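Local coordinates for protein 5-oxopent-3-ene-1,2,5-tricarboxylate decarboxylase (Exiguobacterium antarcticum B7, PDB 6IYM) that belongs to the fumarylacetoacetate hydrolase family and binds a magnesium ion through three acidic side chains in a mostly beta fold, at residues A[106-111]-A[270-275]; A[197-202]-A[261-266]. One frame throughout, in Å; residues are numbered along the deposited sequence.

Both contacts belong to the same five-stranded mixed sheet of the fumarylacetoacetate hydrolase fold. Contact 1 lies at one margin of it, where segment 106-111, a loop leading into strand 111-112, closes on strand 269-276. Contact 2 lies further in, where strands 196-201 and 260-265 pair. Strands 260-265 and 269-276 are neighbours, so the two contacts touch: L271 N lies 2.7 Å from V263 O, a probable hydrogen bond. Contact 1 is partly buried, and an asparagine side chain and a water do much of its bonding. Contact 2 is a buried contact, bonded across by backbone pairs alone, with mainly apolar side chains on one face and polar ones on the other.

Contact 1: A[106-111]-A[270-275]. Unlike the reference sequence in segment 270-275: Q274 (reference Lys).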
# COMPACT_ATOMS: atom_id res chain seq x y z
N GLY A 106 3.26 6.74 16.22
CA GLY A 106 2.87 8.14 16.49
C GLY A 106 3.97 8.88 17.24
O GLY A 106 5.05 8.35 17.47
N PRO A 107 3.71 10.13 17.65
CA PRO A 107 4.72 10.90 18.37
C PRO A 107 5.28 10.18 19.61
O PRO A 107 4.52 9.54 20.34
CB PRO A 107 3.95 12.18 18.73
CG PRO A 107 2.91 12.30 17.67
CD PRO A 107 2.48 10.87 17.40
N PHE A 108 6.61 10.25 19.78
CA PHE A 108 7.41 9.74 20.93
C PHE A 108 7.39 8.22 21.01
O PHE A 108 8.06 7.69 21.91
CB PHE A 108 6.93 10.34 22.25
CG PHE A 108 7.14 11.83 22.36
CD1 PHE A 108 8.42 12.35 22.45
CD2 PHE A 108 6.06 12.70 22.37
CE1 PHE A 108 8.62 13.72 22.54
CE2 PHE A 108 6.26 14.07 22.44
CZ PHE A 108 7.54 14.58 22.56
N ASP A 109 6.72 7.54 20.07
CA ASP A 109 6.78 6.06 19.98
C ASP A 109 8.18 5.65 19.57
O ASP A 109 8.77 6.25 18.66
CB ASP A 109 5.80 5.46 18.97
CG ASP A 109 4.38 5.43 19.48
OD1 ASP A 109 4.20 5.84 20.63
OD2 ASP A 109 3.47 5.05 18.69
N PRO A 110 8.69 4.56 20.15
CA PRO A 110 9.95 3.97 19.72
C PRO A 110 9.91 3.50 18.25
O PRO A 110 8.86 3.06 17.78
CB PRO A 110 10.14 2.76 20.64
CG PRO A 110 9.19 2.99 21.80
CD PRO A 110 8.04 3.80 21.25
N ILE A 111 11.05 3.63 17.56
CA ILE A 111 11.32 2.98 16.26
C ILE A 111 12.06 1.67 16.57
O ILE A 111 13.16 1.74 17.12
CB ILE A 111 12.14 3.89 15.33
CG1 ILE A 111 11.35 5.13 14.88
CG2 ILE A 111 12.69 3.13 14.14
CD1 ILE A 111 12.23 6.34 14.70
N HIS A 270 6.75 19.24 15.91
CA HIS A 270 7.87 18.31 16.14
C HIS A 270 7.36 16.87 16.14
O HIS A 270 6.39 16.61 16.84
CB HIS A 270 8.55 18.70 17.46
CG HIS A 270 9.31 19.98 17.34
ND1 HIS A 270 10.69 20.02 17.36
CD2 HIS A 270 8.89 21.25 17.16
CE1 HIS A 270 11.09 21.27 17.19
NE2 HIS A 270 9.99 22.04 17.06
N LEU A 271 8.03 15.98 15.41
CA LEU A 271 7.83 14.51 15.46
C LEU A 271 9.15 13.92 15.95
O LEU A 271 10.12 13.88 15.17
CB LEU A 271 7.45 14.03 14.06
CG LEU A 271 7.00 12.57 13.92
CD1 LEU A 271 5.76 12.25 14.76
CD2 LEU A 271 6.71 12.27 12.47
N GLN A 272 9.17 13.47 17.20
CA GLN A 272 10.38 12.88 17.83
C GLN A 272 10.11 11.42 18.17
O GLN A 272 9.06 11.14 18.80
CB GLN A 272 10.76 13.67 19.07
CG GLN A 272 11.97 13.10 19.81
CD GLN A 272 12.21 13.87 21.09
OE1 GLN A 272 12.23 15.10 21.10
NE2 GLN A 272 12.36 13.13 22.18
N ASN A 273 11.06 10.57 17.78
CA ASN A 273 11.07 9.11 18.01
C ASN A 273 12.49 8.69 18.36
O ASN A 273 13.49 9.21 17.76
CB ASN A 273 10.52 8.37 16.78
CG ASN A 273 9.15 8.88 16.36
OD1 ASN A 273 9.03 9.86 15.61
ND2 ASN A 273 8.12 8.25 16.90
N GLN A 274 12.61 7.68 19.21
CA GLN A 274 13.92 7.12 19.58
C GLN A 274 14.01 5.72 18.96
O GLN A 274 13.05 4.94 19.08
CB GLN A 274 14.04 7.14 21.11
CG GLN A 274 15.46 6.94 21.63
CD GLN A 274 15.58 6.89 23.14
OE1 GLN A 274 14.61 6.90 23.89
NE2 GLN A 274 16.82 6.83 23.60
N VAL A 275 15.15 5.39 18.37
CA VAL A 275 15.47 3.99 17.96
C VAL A 275 15.65 3.18 19.25
O VAL A 275 16.44 3.60 20.12
CB VAL A 275 16.68 3.97 17.02
CG1 VAL A 275 17.10 2.56 16.60
CG2 VAL A 275 16.43 4.84 15.80
O HOH W 1 10.80 7.10 21.34
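N273 reaches from strand 269-276 into the turn of segment 106-111, a loop leading into strand 111-112, and its amide nitrogen grips two backbone carbonyls. ND2 donates to D109 O at 2.7 Å; the bond is nearly straight (169°) and lies in the carbonyl plane, on a lone pair. ND2 also donates to G106 O at 3.1 Å, a more bent bond. Both acceptors lie close to the amide plane, which fixes the rotation of the group. G106 O also accepts from D109 N in the type II turn, and the two donors come from opposite faces of its plane. D109 OD2 takes G106 N within the loop, while OD1 forms a salt bridge with R61.

Two backbone bonds also cross the contact. F108 N donates to Q272 O at 2.8 Å, and I111 N to Q274 O at 2.8 Å. I111 and V275 form a parallel bridge there. One water joins F108 O to Q274 N.

Side-chain packing completes the join. I111 CD1 sits 3.4 Å from N273 CB, with the two side chains roughly at right angles. P107 CG meets L271 CD1 at 4.1 Å. Q272 NE2 lies at the edge of the F108 ring, in its plane, 3.8 Å from CE1, with ring and amide planes 78° apart. Q272 is extended, CG anti to the backbone N (chi1 178°), which carries its amide out to the ring.

The chemistry implies that one buried amide ties the turn to the strand through two carbonyls, D109 O and G106 O, the latter shared with D109 N.

Contact 2: A[197-202]-A[261-266]; sequences VETRVN and IDVSIE. Unlike the reference sequence in segment 261-266: I261 (reference Val).
An antiparallel strand pair within the five-stranded sheet joins 197-201 to 261-265. The short strands run at 166° to each other, 4.6 Å apart at their axes. Two hydrogen-bonded pairs hold them. In the first, E198 N donates to S264 O at 2.9 Å, and S264 N to E198 O at 2.8 Å. In the second, R200 N donates to D262 O and D262 N to R200 O, each at 2.8 Å. V197-I265, T199-V263 and V201-I261 are the non-hydrogen-bonded pairs.

Their side chains share one buried face. V197 CG2 lies beside I265 CD1 at 4.1 Å. T199 CG2 meets I261 CG2 at 3.8 Å, the two side chains side by side. T199 OG1 stands beside the backbone N (chi1 -49°) and bonds to Q207 OE1; this leaves the methyl, anti to N, to meet I261. On the other face E198 CB nears S264 OG at 3.9 Å. The polar ends there look elsewhere: E198 to S208, R200 to the G203 carbonyl, D262 to H270.

Strand 204-210 flanks 196-201, and strand 269-276 flanks 260-265. The largely apolar face packs on strands 121-131 and 147-158, where Y123 touches T199, V201 and I261, and I152 touches V263 and I265.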
# COMPACT_ATOMS: atom_id res chain seq x y z
N VAL A 197 12.00 22.39 6.82
CA VAL A 197 12.01 20.98 7.29
C VAL A 197 13.39 20.72 7.91
O VAL A 197 14.39 20.76 7.19
CB VAL A 197 11.68 20.00 6.14
CG1 VAL A 197 11.67 18.55 6.63
CG2 VAL A 197 10.35 20.33 5.45
N GLU A 198 13.44 20.40 9.20
CA GLU A 198 14.72 20.10 9.89
C GLU A 198 14.62 18.75 10.59
O GLU A 198 13.53 18.38 11.14
CB GLU A 198 15.09 21.15 10.93
CG GLU A 198 15.09 22.58 10.44
CD GLU A 198 15.90 23.52 11.34
OE1 GLU A 198 16.85 24.19 10.84
OE2 GLU A 198 15.61 23.56 12.54
N THR A 199 15.77 18.08 10.65
CA THR A 199 15.98 16.87 11.47
C THR A 199 17.18 17.05 12.39
O THR A 199 18.27 17.41 11.90
CB THR A 199 16.13 15.66 10.56
OG1 THR A 199 15.02 15.77 9.68
CG2 THR A 199 16.11 14.36 11.32
N ARG A 200 16.98 16.77 13.66
CA ARG A 200 18.08 16.63 14.65
C ARG A 200 18.18 15.16 15.05
O ARG A 200 17.13 14.50 15.15
CB ARG A 200 17.83 17.54 15.86
CG ARG A 200 18.00 19.01 15.52
CD ARG A 200 17.72 19.96 16.66
NE ARG A 200 17.86 21.30 16.11
CZ ARG A 200 18.98 22.00 16.06
NH1 ARG A 200 20.10 21.51 16.56
NH2 ARG A 200 18.97 23.20 15.49
N VAL A 201 19.41 14.68 15.18
CA VAL A 201 19.73 13.35 15.77
C VAL A 201 20.55 13.63 17.04
O VAL A 201 21.59 14.30 16.93
CB VAL A 201 20.45 12.43 14.77
CG1 VAL A 201 20.94 11.13 15.41
CG2 VAL A 201 19.55 12.13 13.57
N ASN A 202 20.03 13.19 18.18
CA ASN A 202 20.64 13.47 19.51
C ASN A 202 20.95 14.96 19.63
O ASN A 202 21.98 15.27 20.23
CB ASN A 202 21.90 12.63 19.68
CG ASN A 202 21.54 11.17 19.54
OD1 ASN A 202 20.45 10.80 19.98
ND2 ASN A 202 22.42 10.37 18.94
N ILE A 261 15.57 10.99 17.30
CA ILE A 261 15.38 11.71 16.00
C ILE A 261 14.26 12.73 16.22
O ILE A 261 13.20 12.31 16.71
CB ILE A 261 15.06 10.74 14.86
CG1 ILE A 261 15.97 9.50 14.88
CG2 ILE A 261 15.13 11.45 13.52
CD1 ILE A 261 15.28 8.27 14.35
N ASP A 262 14.53 14.01 15.94
CA ASP A 262 13.55 15.12 16.04
C ASP A 262 13.39 15.81 14.67
O ASP A 262 14.24 16.67 14.30
CB ASP A 262 14.02 16.09 17.12
CG ASP A 262 13.14 17.32 17.32
OD1 ASP A 262 11.91 17.22 17.11
OD2 ASP A 262 13.72 18.37 17.69
N VAL A 263 12.30 15.50 13.97
CA VAL A 263 11.89 16.15 12.69
C VAL A 263 10.92 17.28 13.06
O VAL A 263 9.99 17.08 13.86
CB VAL A 263 11.23 15.13 11.74
CG1 VAL A 263 10.86 15.74 10.39
CG2 VAL A 263 12.08 13.87 11.54
N SER A 264 11.11 18.45 12.50
CA SER A 264 10.20 19.59 12.71
C SER A 264 9.92 20.22 11.35
O SER A 264 10.81 20.17 10.45
CB SER A 264 10.78 20.58 13.69
OG SER A 264 11.90 21.21 13.12
N ILE A 265 8.73 20.79 11.24
CA ILE A 265 8.28 21.55 10.04
C ILE A 265 7.60 22.79 10.59
O ILE A 265 6.70 22.62 11.43
CB ILE A 265 7.33 20.71 9.18
CG1 ILE A 265 8.00 19.39 8.77
CG2 ILE A 265 6.86 21.55 7.99
CD1 ILE A 265 7.31 18.63 7.65
N GLU A 266 8.06 23.97 10.21
CA GLU A 266 7.56 25.22 10.82
C GLU A 266 6.09 25.32 10.42
O GLU A 266 5.76 25.00 9.28
CB GLU A 266 8.48 26.41 10.49
CG GLU A 266 8.26 27.08 9.15
CD GLU A 266 9.40 27.98 8.68
OE1 GLU A 266 10.26 28.39 9.51
OE2 GLU A 266 9.44 28.26 7.47